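Local coordinates for protein plasma serine protease inhibitor (Homo sapiens, PDB 3DY0) that inhibits serine proteases of blood plasma and other body fluids in a heparin-dependent way, trapping them irreversibly after they cleave its reactive centre loop, at residues A[137-142]-A[162-167]. Sequence-based numbering, arbitrary orientation.
Sequences NDYVAK and IMVNYI
Val140 and Tyr139 of helix 129-143 meet Val164 and Tyr166 of strand 159-172, packing helix F of the serpin fold over a strand of beta-sheet A. The helix runs nearly parallel to the strand: the two segment axes make an angle of 23° and approach to 9.3 Å, a spacing filled by side chains alone, with no hydrogen bond between the segments. Between the valines, Val140 CG2 touches Val164 CG1 at 3.8 Å. The small, branched valines suit this buried layer, since each offers a methyl to the other without holding helix and sheet further apart. Val164 CG1 also lies near the plane of the Tyr139 ring, at its edge, 4.5 Å from CE2.

The tyrosines carry the other half of the contact, crossing at about a right angle. Tyr139 extends CG anti to its own N (chi1 172°), which carries the ring from the flank of the helix to the sheet and sets OH 3.4 Å from Tyr166 CE2. Tyr166 sends its CB toward the helix, and its CE2 comes 4.2 Å from Tyr139 CZ. Tyrosine fits position 139 because its ring is apolar enough to pack here while its hydroxyl can be bonded at the far end.

Further out, Asp120 OD1 hydrogen-bonds that hydroxyl and Phe98 packs edge-to-face with the Tyr139 ring, so both tip and ring are positioned from outside the two segments. Val164 and Tyr166 are fixed through backbone hydrogen bonds to Ala96 and Gly94 of strand 90-99. Val140 also packs on Ala329 of strand 323-335, the cleaved reactive centre loop inserted into sheet A, so helix F covers both strands; the Val140 carbonyl O accepts a hydrogen bond from Thr144 OG1.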
ATOM      1  N   ASN A 137     -11.608  14.691   2.068  1.00 13.00           N
ATOM      2  CA  ASN A 137     -11.945  13.707   1.043  1.00 13.92           C
ATOM      3  C   ASN A 137     -11.778  14.282  -0.358  1.00 14.58           C
ATOM      4  O   ASN A 137     -11.364  13.571  -1.273  1.00 14.22           O
ATOM      5  CB  ASN A 137     -13.373  13.182   1.224  1.00 14.41           C
ATOM      6  CG  ASN A 137     -13.500  12.234   2.403  1.00 14.63           C
ATOM      7  OD1 ASN A 137     -12.512  11.669   2.864  1.00 15.23           O
ATOM      8  ND2 ASN A 137     -14.725  12.040   2.884  1.00 14.42           N
ATOM      9  N   ASP A 138     -12.104  15.562  -0.537  1.00 14.01           N
ATOM     10  CA  ASP A 138     -11.942  16.188  -1.845  1.00 15.09           C
ATOM     11  C   ASP A 138     -10.461  16.272  -2.198  1.00 13.32           C
ATOM     12  O   ASP A 138     -10.081  16.102  -3.357  1.00 15.47           O
ATOM     13  CB  ASP A 138     -12.537  17.602  -1.867  1.00 17.04           C
ATOM     14  CG  ASP A 138     -14.053  17.603  -1.963  1.00 19.47           C
ATOM     15  OD1 ASP A 138     -14.638  16.552  -2.300  1.00 19.69           O
ATOM     16  OD2 ASP A 138     -14.660  18.668  -1.714  1.00 20.11           O
ATOM     17  N   TYR A 139      -9.631  16.550  -1.193  1.00 12.33           N
ATOM     18  CA  TYR A 139      -8.188  16.647  -1.397  1.00 11.39           C
ATOM     19  C   TYR A 139      -7.639  15.293  -1.823  1.00 11.60           C
ATOM     20  O   TYR A 139      -6.888  15.202  -2.790  1.00 11.36           O
ATOM     21  CB  TYR A 139      -7.485  17.088  -0.108  1.00 12.29           C
ATOM     22  CG  TYR A 139      -5.971  17.026  -0.173  1.00 13.19           C
ATOM     23  CD1 TYR A 139      -5.234  18.025  -0.808  1.00 14.49           C
ATOM     24  CD2 TYR A 139      -5.276  15.963   0.403  1.00 12.25           C
ATOM     25  CE1 TYR A 139      -3.837  17.966  -0.868  1.00 14.35           C
ATOM     26  CE2 TYR A 139      -3.882  15.897   0.352  1.00 12.81           C
ATOM     27  CZ  TYR A 139      -3.172  16.898  -0.283  1.00 13.44           C
ATOM     28  OH  TYR A 139      -1.796  16.832  -0.323  1.00 15.78           O
ATOM     29  N   VAL A 140      -8.011  14.247  -1.091  1.00 12.32           N
ATOM     30  CA  VAL A 140      -7.545  12.902  -1.411  1.00 11.99           C
ATOM     31  C   VAL A 140      -8.019  12.461  -2.790  1.00 13.71           C
ATOM     32  O   VAL A 140      -7.265  11.847  -3.547  1.00 13.63           O
ATOM     33  CB  VAL A 140      -8.014  11.889  -0.349  1.00 10.90           C
ATOM     34  CG1 VAL A 140      -7.699  10.463  -0.799  1.00 11.60           C
ATOM     35  CG2 VAL A 140      -7.317  12.187   0.978  1.00 11.73           C
ATOM     36  N   ALA A 141      -9.268  12.777  -3.118  1.00 12.63           N
ATOM     37  CA  ALA A 141      -9.811  12.413  -4.419  1.00 14.01           C
ATOM     38  C   ALA A 141      -9.042  13.126  -5.530  1.00 13.35           C
ATOM     39  O   ALA A 141      -8.746  12.537  -6.568  1.00 14.71           O
ATOM     40  CB  ALA A 141     -11.288  12.772  -4.489  1.00 16.04           C
ATOM     41  N   LYS A 142      -8.718  14.397  -5.312  1.00 13.43           N
ATOM     42  CA  LYS A 142      -7.986  15.160  -6.310  1.00 14.04           C
ATOM     43  C   LYS A 142      -6.592  14.580  -6.535  1.00 13.52           C
ATOM     44  O   LYS A 142      -6.168  14.382  -7.678  1.00 15.23           O
ATOM     45  CB  LYS A 142      -7.859  16.624  -5.875  1.00 15.06           C
ATOM     46  CG  LYS A 142      -7.082  17.490  -6.852  1.00 20.50           C
ATOM     47  CD  LYS A 142      -6.837  18.881  -6.280  1.00 24.82           C
ATOM     48  CE  LYS A 142      -6.004  19.732  -7.225  1.00 27.76           C
ATOM     49  NZ  LYS A 142      -5.634  21.044  -6.617  1.00 31.12           N
ATOM     50  N   ILE A 162      -5.470  15.454  11.274  1.00 13.41           N
ATOM     51  CA  ILE A 162      -5.523  14.278  10.417  1.00 10.67           C
ATOM     52  C   ILE A 162      -4.341  14.392   9.474  1.00 10.79           C
ATOM     53  O   ILE A 162      -4.194  15.381   8.750  1.00 10.71           O
ATOM     54  CB  ILE A 162      -6.834  14.175   9.600  1.00 11.87           C
ATOM     55  CG1 ILE A 162      -8.015  13.958  10.553  1.00 12.14           C
ATOM     56  CG2 ILE A 162      -6.735  12.998   8.615  1.00 12.34           C
ATOM     57  CD1 ILE A 162      -9.348  13.703   9.858  1.00 13.49           C
ATOM     58  N   MET A 163      -3.480  13.379   9.512  1.00 10.10           N
ATOM     59  CA  MET A 163      -2.296  13.339   8.667  1.00 10.31           C
ATOM     60  C   MET A 163      -2.620  12.430   7.501  1.00  9.41           C
ATOM     61  O   MET A 163      -3.065  11.300   7.697  1.00  9.42           O
ATOM     62  CB  MET A 163      -1.111  12.790   9.461  1.00  9.87           C
ATOM     63  CG  MET A 163       0.170  12.677   8.662  1.00 10.99           C
ATOM     64  SD  MET A 163       1.542  12.256   9.746  1.00 12.21           S
ATOM     65  CE  MET A 163       1.070  10.597  10.241  1.00 12.95           C
ATOM     66  N   VAL A 164      -2.401  12.931   6.293  1.00  9.46           N
ATOM     67  CA  VAL A 164      -2.718  12.173   5.093  1.00  9.32           C
ATOM     68  C   VAL A 164      -1.537  11.869   4.191  1.00 10.10           C
ATOM     69  O   VAL A 164      -0.661  12.708   3.984  1.00  9.37           O
ATOM     70  CB  VAL A 164      -3.760  12.938   4.233  1.00 11.39           C
ATOM     71  CG1 VAL A 164      -3.996  12.212   2.904  1.00 11.02           C
ATOM     72  CG2 VAL A 164      -5.057  13.099   5.010  1.00 11.90           C
ATOM     73  N   ASN A 165      -1.512  10.643   3.685  1.00  9.29           N
ATOM     74  CA  ASN A 165      -0.518  10.251   2.698  1.00  8.62           C
ATOM     75  C   ASN A 165      -1.339   9.693   1.555  1.00  8.04           C
ATOM     76  O   ASN A 165      -2.354   9.033   1.774  1.00  8.62           O
ATOM     77  CB  ASN A 165       0.436   9.155   3.170  1.00  9.56           C
ATOM     78  CG  ASN A 165       1.240   8.570   2.009  1.00  8.96           C
ATOM     79  OD1 ASN A 165       0.802   7.629   1.347  1.00  9.75           O
ATOM     80  ND2 ASN A 165       2.399   9.156   1.734  1.00  8.78           N
ATOM     81  N   TYR A 166      -0.914   9.981   0.335  1.00  7.48           N
ATOM     82  CA  TYR A 166      -1.608   9.468  -0.835  1.00  8.50           C
ATOM     83  C   TYR A 166      -0.577   8.994  -1.833  1.00  8.06           C
ATOM     84  O   TYR A 166       0.567   9.452  -1.831  1.00  9.38           O
ATOM     85  CB  TYR A 166      -2.468  10.559  -1.483  1.00 10.34           C
ATOM     86  CG  TYR A 166      -1.667  11.710  -2.052  1.00 12.39           C
ATOM     87  CD1 TYR A 166      -1.053  11.612  -3.302  1.00 14.47           C
ATOM     88  CD2 TYR A 166      -1.481  12.878  -1.317  1.00 13.16           C
ATOM     89  CE1 TYR A 166      -0.268  12.647  -3.801  1.00 15.01           C
ATOM     90  CE2 TYR A 166      -0.702  13.917  -1.806  1.00 13.43           C
ATOM     91  CZ  TYR A 166      -0.098  13.795  -3.046  1.00 15.46           C
ATOM     92  OH  TYR A 166       0.690  14.818  -3.521  1.00 17.15           O
ATOM     93  N   ILE A 167      -0.989   8.058  -2.674  1.00  7.84           N
ATOM     94  CA  ILE A 167      -0.126   7.547  -3.723  1.00  8.46           C
ATOM     95  C   ILE A 167      -1.007   7.268  -4.934  1.00  7.68           C
ATOM     96  O   ILE A 167      -2.128   6.760  -4.804  1.00  7.86           O
ATOM     97  CB  ILE A 167       0.625   6.256  -3.275  1.00  6.56           C
ATOM     98  CG1 ILE A 167       1.511   5.747  -4.418  1.00  9.65           C
ATOM     99  CG2 ILE A 167      -0.370   5.189  -2.829  1.00  8.40           C
ATOM    100  CD1 ILE A 167       2.427   4.592  -4.028  1.00 10.96           C
TER